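Long-range contact in PHOX (Pseudomonas fluorescens, PDB 4A9V), which hydrolyses phosphate monoesters as an alkaline phosphatase, using a complex iron-calcium cofactor held by a beta-propeller: residues R111-E123 and G136-P148. Sequence-based numbering, arbitrary orientation.
Sequences RKALACEGVSVIE and GSRYNRRIHGNSP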
loop_
_atom_site.group_PDB
_atom_site.type_symbol
_atom_site.label_atom_id
_atom_site.label_comp_id
_atom_site.label_asym_id
_atom_site.label_seq_id
_atom_site.Cartn_x
_atom_site.Cartn_y
_atom_site.Cartn_z
ATOM N N ARG A 111 16.747 13.184 10.332
ATOM C CA ARG A 111 16.795 13.533 8.916
ATOM C C ARG A 111 17.100 12.315 8.044
ATOM O O ARG A 111 16.508 12.125 6.982
ATOM C CB ARG A 111 17.853 14.606 8.694
ATOM C CG ARG A 111 17.943 15.081 7.260
ATOM C CD ARG A 111 19.144 15.977 7.064
ATOM N NE ARG A 111 19.407 16.184 5.648
ATOM C CZ ARG A 111 20.469 16.823 5.176
ATOM N NH1 ARG A 111 21.388 17.293 6.007
ATOM N NH2 ARG A 111 20.619 16.985 3.869
ATOM N N LYS A 112 17.999 11.456 8.512
ATOM C CA LYS A 112 18.384 10.265 7.768
ATOM C C LYS A 112 17.227 9.260 7.664
ATOM O O LYS A 112 17.017 8.658 6.616
ATOM C CB LYS A 112 19.595 9.624 8.437
ATOM C CG LYS A 112 20.145 8.394 7.752
ATOM C CD LYS A 112 21.490 8.020 8.346
ATOM C CE LYS A 112 21.879 6.601 7.999
ATOM N NZ LYS A 112 23.238 6.258 8.501
ATOM N N ALA A 113 16.454 9.104 8.738
ATOM C CA ALA A 113 15.259 8.250 8.709
ATOM C C ALA A 113 14.213 8.815 7.753
ATOM O O ALA A 113 13.649 8.081 6.945
ATOM C CB ALA A 113 14.685 8.084 10.113
ATOM N N LEU A 114 13.954 10.111 7.832
ATOM C CA LEU A 114 12.994 10.735 6.924
ATOM C C LEU A 114 13.442 10.608 5.462
ATOM O O LEU A 114 12.615 10.435 4.560
ATOM C CB LEU A 114 12.817 12.208 7.299
ATOM C CG LEU A 114 11.850 12.436 8.462
ATOM C CD1 LEU A 114 12.136 13.757 9.153
ATOM C CD2 LEU A 114 10.408 12.395 7.994
ATOM N N ALA A 115 14.757 10.613 5.246
ATOM C CA ALA A 115 15.327 10.472 3.913
ATOM C C ALA A 115 15.042 9.098 3.312
ATOM O O ALA A 115 15.040 8.937 2.093
ATOM C CB ALA A 115 16.823 10.718 3.963
ATOM N N CYS A 116 14.897 8.093 4.169
ATOM C CA CYS A 116 14.625 6.732 3.726
ATOM C C CYS A 116 13.230 6.541 3.160
ATOM O O CYS A 116 12.974 5.504 2.559
ATOM C CB CYS A 116 14.773 5.767 4.896
ATOM S SG CYS A 116 16.459 5.419 5.428
ATOM N N GLU A 117 12.299 7.412 3.544
ATOM C CA GLU A 117 10.886 7.215 3.249
ATOM C C GLU A 117 10.455 8.139 2.125
ATOM O O GLU A 117 11.141 9.110 1.814
ATOM C CB GLU A 117 10.052 7.461 4.505
ATOM C CG GLU A 117 10.539 6.613 5.675
ATOM C CD GLU A 117 9.673 6.639 6.914
ATOM O OE1 GLU A 117 8.536 7.137 6.887
ATOM O OE2 GLU A 117 10.183 6.168 7.957
ATOM N N GLY A 118 9.322 7.818 1.514
ATOM C CA GLY A 118 8.785 8.623 0.426
ATOM C C GLY A 118 8.637 7.786 -0.824
ATOM O O GLY A 118 8.045 6.702 -0.787
ATOM N N VAL A 119 9.167 8.300 -1.930
ATOM C CA VAL A 119 9.091 7.643 -3.223
ATOM C C VAL A 119 10.460 7.730 -3.889
ATOM O O VAL A 119 11.183 8.721 -3.747
ATOM C CB VAL A 119 7.990 8.274 -4.109
ATOM C CG1 VAL A 119 7.981 7.673 -5.505
ATOM C CG2 VAL A 119 6.625 8.099 -3.453
ATOM N N SER A 120 10.810 6.671 -4.608
ATOM C CA SER A 120 11.951 6.681 -5.521
ATOM C C SER A 120 11.428 6.508 -6.943
ATOM O O SER A 120 10.778 5.511 -7.246
ATOM C CB SER A 120 12.886 5.518 -5.193
ATOM O OG SER A 120 13.397 5.609 -3.885
ATOM N N VAL A 121 11.665 7.504 -7.794
ATOM C CA VAL A 121 11.376 7.388 -9.219
ATOM C C VAL A 121 12.662 7.006 -9.937
ATOM O O VAL A 121 13.705 7.624 -9.708
ATOM C CB VAL A 121 10.846 8.713 -9.806
ATOM C CG1 VAL A 121 10.515 8.551 -11.284
ATOM C CG2 VAL A 121 9.632 9.199 -9.034
ATOM N N ILE A 122 12.597 5.931 -10.719
ATOM C CA ILE A 122 13.760 5.438 -11.444
ATOM C C ILE A 122 13.424 5.158 -12.898
ATOM O O ILE A 122 12.296 4.801 -13.227
ATOM C CB ILE A 122 14.349 4.168 -10.796
ATOM C CG1 ILE A 122 13.377 2.985 -10.879
ATOM C CG2 ILE A 122 14.772 4.449 -9.360
ATOM C CD1 ILE A 122 13.978 1.681 -10.390
ATOM N N GLU A 123 14.417 5.304 -13.768
ATOM C CA GLU A 123 14.331 4.800 -15.124
ATOM C C GLU A 123 14.863 3.381 -15.193
ATOM O O GLU A 123 15.903 3.064 -14.604
ATOM C CB GLU A 123 15.111 5.699 -16.085
ATOM C CG GLU A 123 15.045 5.187 -17.517
ATOM C CD GLU A 123 15.761 6.044 -18.536
ATOM O OE1 GLU A 123 15.914 7.259 -18.310
ATOM O OE2 GLU A 123 16.013 5.518 -19.639
ATOM N N GLY A 136 21.757 7.711 -13.146
ATOM C CA GLY A 136 22.085 8.945 -13.849
ATOM C C GLY A 136 21.028 9.440 -14.828
ATOM O O GLY A 136 21.214 10.477 -15.456
ATOM N N SER A 137 19.902 8.747 -14.939
ATOM C CA SER A 137 18.791 9.245 -15.746
ATOM C C SER A 137 18.309 10.580 -15.200
ATOM O O SER A 137 18.155 10.742 -13.986
ATOM C CB SER A 137 17.640 8.250 -15.729
ATOM O OG SER A 137 16.480 8.825 -16.307
ATOM N N ARG A 138 17.889 11.464 -16.097
ATOM C CA ARG A 138 17.328 12.742 -15.689
ATOM C C ARG A 138 15.986 12.591 -14.967
ATOM O O ARG A 138 15.554 13.503 -14.268
ATOM C CB ARG A 138 17.177 13.668 -16.897
ATOM C CG ARG A 138 15.984 13.353 -17.778
ATOM C CD ARG A 138 15.733 14.452 -18.807
ATOM N NE ARG A 138 15.270 15.698 -18.198
ATOM C CZ ARG A 138 13.994 16.081 -18.144
ATOM N NH1 ARG A 138 13.073 15.429 -18.847
ATOM N NH2 ARG A 138 13.668 17.220 -17.545
ATOM N N TYR A 139 15.360 11.422 -15.087
ATOM C CA TYR A 139 14.079 11.171 -14.433
ATOM C C TYR A 139 14.234 10.645 -13.008
ATOM O O TYR A 139 13.267 10.594 -12.258
ATOM C CB TYR A 139 13.249 10.206 -15.272
ATOM C CG TYR A 139 12.820 10.797 -16.595
ATOM C CD1 TYR A 139 11.774 11.701 -16.654
ATOM C CD2 TYR A 139 13.548 10.562 -17.753
ATOM C CE1 TYR A 139 11.417 12.301 -17.845
ATOM C CE2 TYR A 139 13.233 11.202 -18.939
ATOM C CZ TYR A 139 12.156 12.057 -18.982
ATOM O OH TYR A 139 11.823 12.697 -20.155
ATOM N N ASN A 140 15.419 10.162 -12.654
ATOM C CA ASN A 140 15.598 9.575 -11.332
ATOM C C ASN A 140 15.397 10.644 -10.270
ATOM O O ASN A 140 15.928 11.748 -10.389
ATOM C CB ASN A 140 16.986 8.962 -11.182
ATOM C CG ASN A 140 17.189 7.734 -12.045
ATOM O OD1 ASN A 140 16.249 7.199 -12.650
ATOM N ND2 ASN A 140 18.422 7.243 -12.061
ATOM N N ARG A 141 14.719 10.294 -9.183
ATOM C CA ARG A 141 14.359 11.292 -8.195
ATOM C C ARG A 141 14.021 10.629 -6.878
ATOM O O ARG A 141 13.331 9.615 -6.853
ATOM C CB ARG A 141 13.147 12.072 -8.706
ATOM C CG ARG A 141 12.752 13.229 -7.833
ATOM C CD ARG A 141 11.504 13.900 -8.363
ATOM N NE ARG A 141 11.180 15.049 -7.543
ATOM C CZ ARG A 141 10.211 15.909 -7.800
ATOM N NH1 ARG A 141 9.323 15.644 -8.752
ATOM N NH2 ARG A 141 10.092 16.990 -7.040
ATOM N N ARG A 142 14.433 11.258 -5.785
ATOM C CA ARG A 142 13.867 10.981 -4.467
ATOM C C ARG A 142 12.881 12.069 -4.070
ATOM O O ARG A 142 13.204 13.255 -4.091
ATOM C CB ARG A 142 14.957 10.866 -3.403
ATOM C CG ARG A 142 15.779 9.592 -3.460
ATOM C CD ARG A 142 14.944 8.319 -3.426
ATOM N NE ARG A 142 13.870 8.337 -2.436
ATOM C CZ ARG A 142 14.066 8.396 -1.124
ATOM N NH1 ARG A 142 15.270 8.187 -0.614
ATOM N NH2 ARG A 142 13.056 8.662 -0.306
ATOM N N ILE A 143 11.711 11.632 -3.621
ATOM C CA ILE A 143 10.804 12.441 -2.844
ATOM C C ILE A 143 10.810 11.824 -1.454
ATOM O O ILE A 143 10.693 10.606 -1.327
ATOM C CB ILE A 143 9.396 12.424 -3.464
ATOM C CG1 ILE A 143 9.452 13.008 -4.883
ATOM C CG2 ILE A 143 8.419 13.199 -2.599
ATOM C CD1 ILE A 143 8.352 12.553 -5.808
ATOM N N HIS A 144 11.162 12.604 -0.448
ATOM C CA HIS A 144 11.364 12.032 0.870
ATOM C C HIS A 144 10.615 12.780 1.938
ATOM O O HIS A 144 9.815 13.683 1.656
ATOM C CB HIS A 144 12.858 11.940 1.184
ATOM C CG HIS A 144 13.582 13.251 1.075
ATOM N ND1 HIS A 144 13.355 14.276 1.922
ATOM C CD2 HIS A 144 14.537 13.692 0.167
ATOM C CE1 HIS A 144 14.118 15.318 1.570
ATOM N NE2 HIS A 144 14.860 14.953 0.508
ATOM N N GLY A 145 10.844 12.395 3.187
ATOM C CA GLY A 145 10.055 12.898 4.299
ATOM C C GLY A 145 10.263 14.359 4.648
ATOM O O GLY A 145 9.492 14.907 5.437
ATOM N N ASN A 146 11.244 15.003 4.016
ATOM C CA ASN A 146 11.439 16.450 4.156
ATOM C C ASN A 146 11.245 17.235 2.848
ATOM O O ASN A 146 11.469 18.441 2.829
ATOM C CB ASN A 146 12.822 16.761 4.753
ATOM C CG ASN A 146 12.846 16.636 6.266
ATOM O OD1 ASN A 146 12.027 17.242 6.960
ATOM N ND2 ASN A 146 13.824 15.898 6.786
ATOM N N SER A 147 10.766 16.591 1.783
ATOM C CA SER A 147 10.632 17.280 0.499
ATOM C C SER A 147 9.507 18.314 0.537
ATOM O O SER A 147 8.455 18.062 1.113
ATOM C CB SER A 147 10.354 16.281 -0.616
ATOM O OG SER A 147 11.442 15.389 -0.816
ATOM N N PRO A 148 9.656 19.413 -0.214
ATOM C CA PRO A 148 8.584 20.402 -0.235
ATOM C C PRO A 148 7.421 19.982 -1.132
ATOM O O PRO A 148 7.598 19.819 -2.335
ATOM C CB PRO A 148 9.276 21.660 -0.765
ATOM C CG PRO A 148 10.436 21.159 -1.556
ATOM C CD PRO A 148 10.881 19.900 -0.867
HETATM O O HOH W 1 15.370 14.094 5.129
#
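Strands 118-127 and 130-144 form the antiparallel hairpin that closes one four-stranded blade of the beta-propeller, with 130-144 at one edge. Val119 and Ile143 make one hydrogen-bonded pair (Val119 N to Ile143 O, 2.8 Å), Val121 and Arg141 the next, and the CB atoms of Val119 and Ile143 meet on the same face.

On the other face Arg142 folds back, bent at chi2 (-54°) and chi3 (-44°), to lay its guanidinium edge along backbone carbonyls. NE reaches Val119 O at 3.0 Å, while NH1 and NH2 grip Ala115 O near the end of helix 107-115, NH1 at 2.8 Å; Gln63 O also accepts from NH1. A leucine in its place would probably leave the carbonyl of Ala115 without its two donors and loosen the tie between helix and hairpin.

Beyond the strands, Gly145 N donates to Leu114 O, and Leu114 CD2 lies so close to Gly145 CA that a CB there would clash.

At the opposite end Asn140 OD1 accepts from Glu123 N at 2.9 Å. Glu123, whose OE2 salt-bridges Arg82, extends past Ser137, whose OG donates to the anti side of Glu123 OE1 at 2.6 Å and accepts from Tyr139 N in an ST turn.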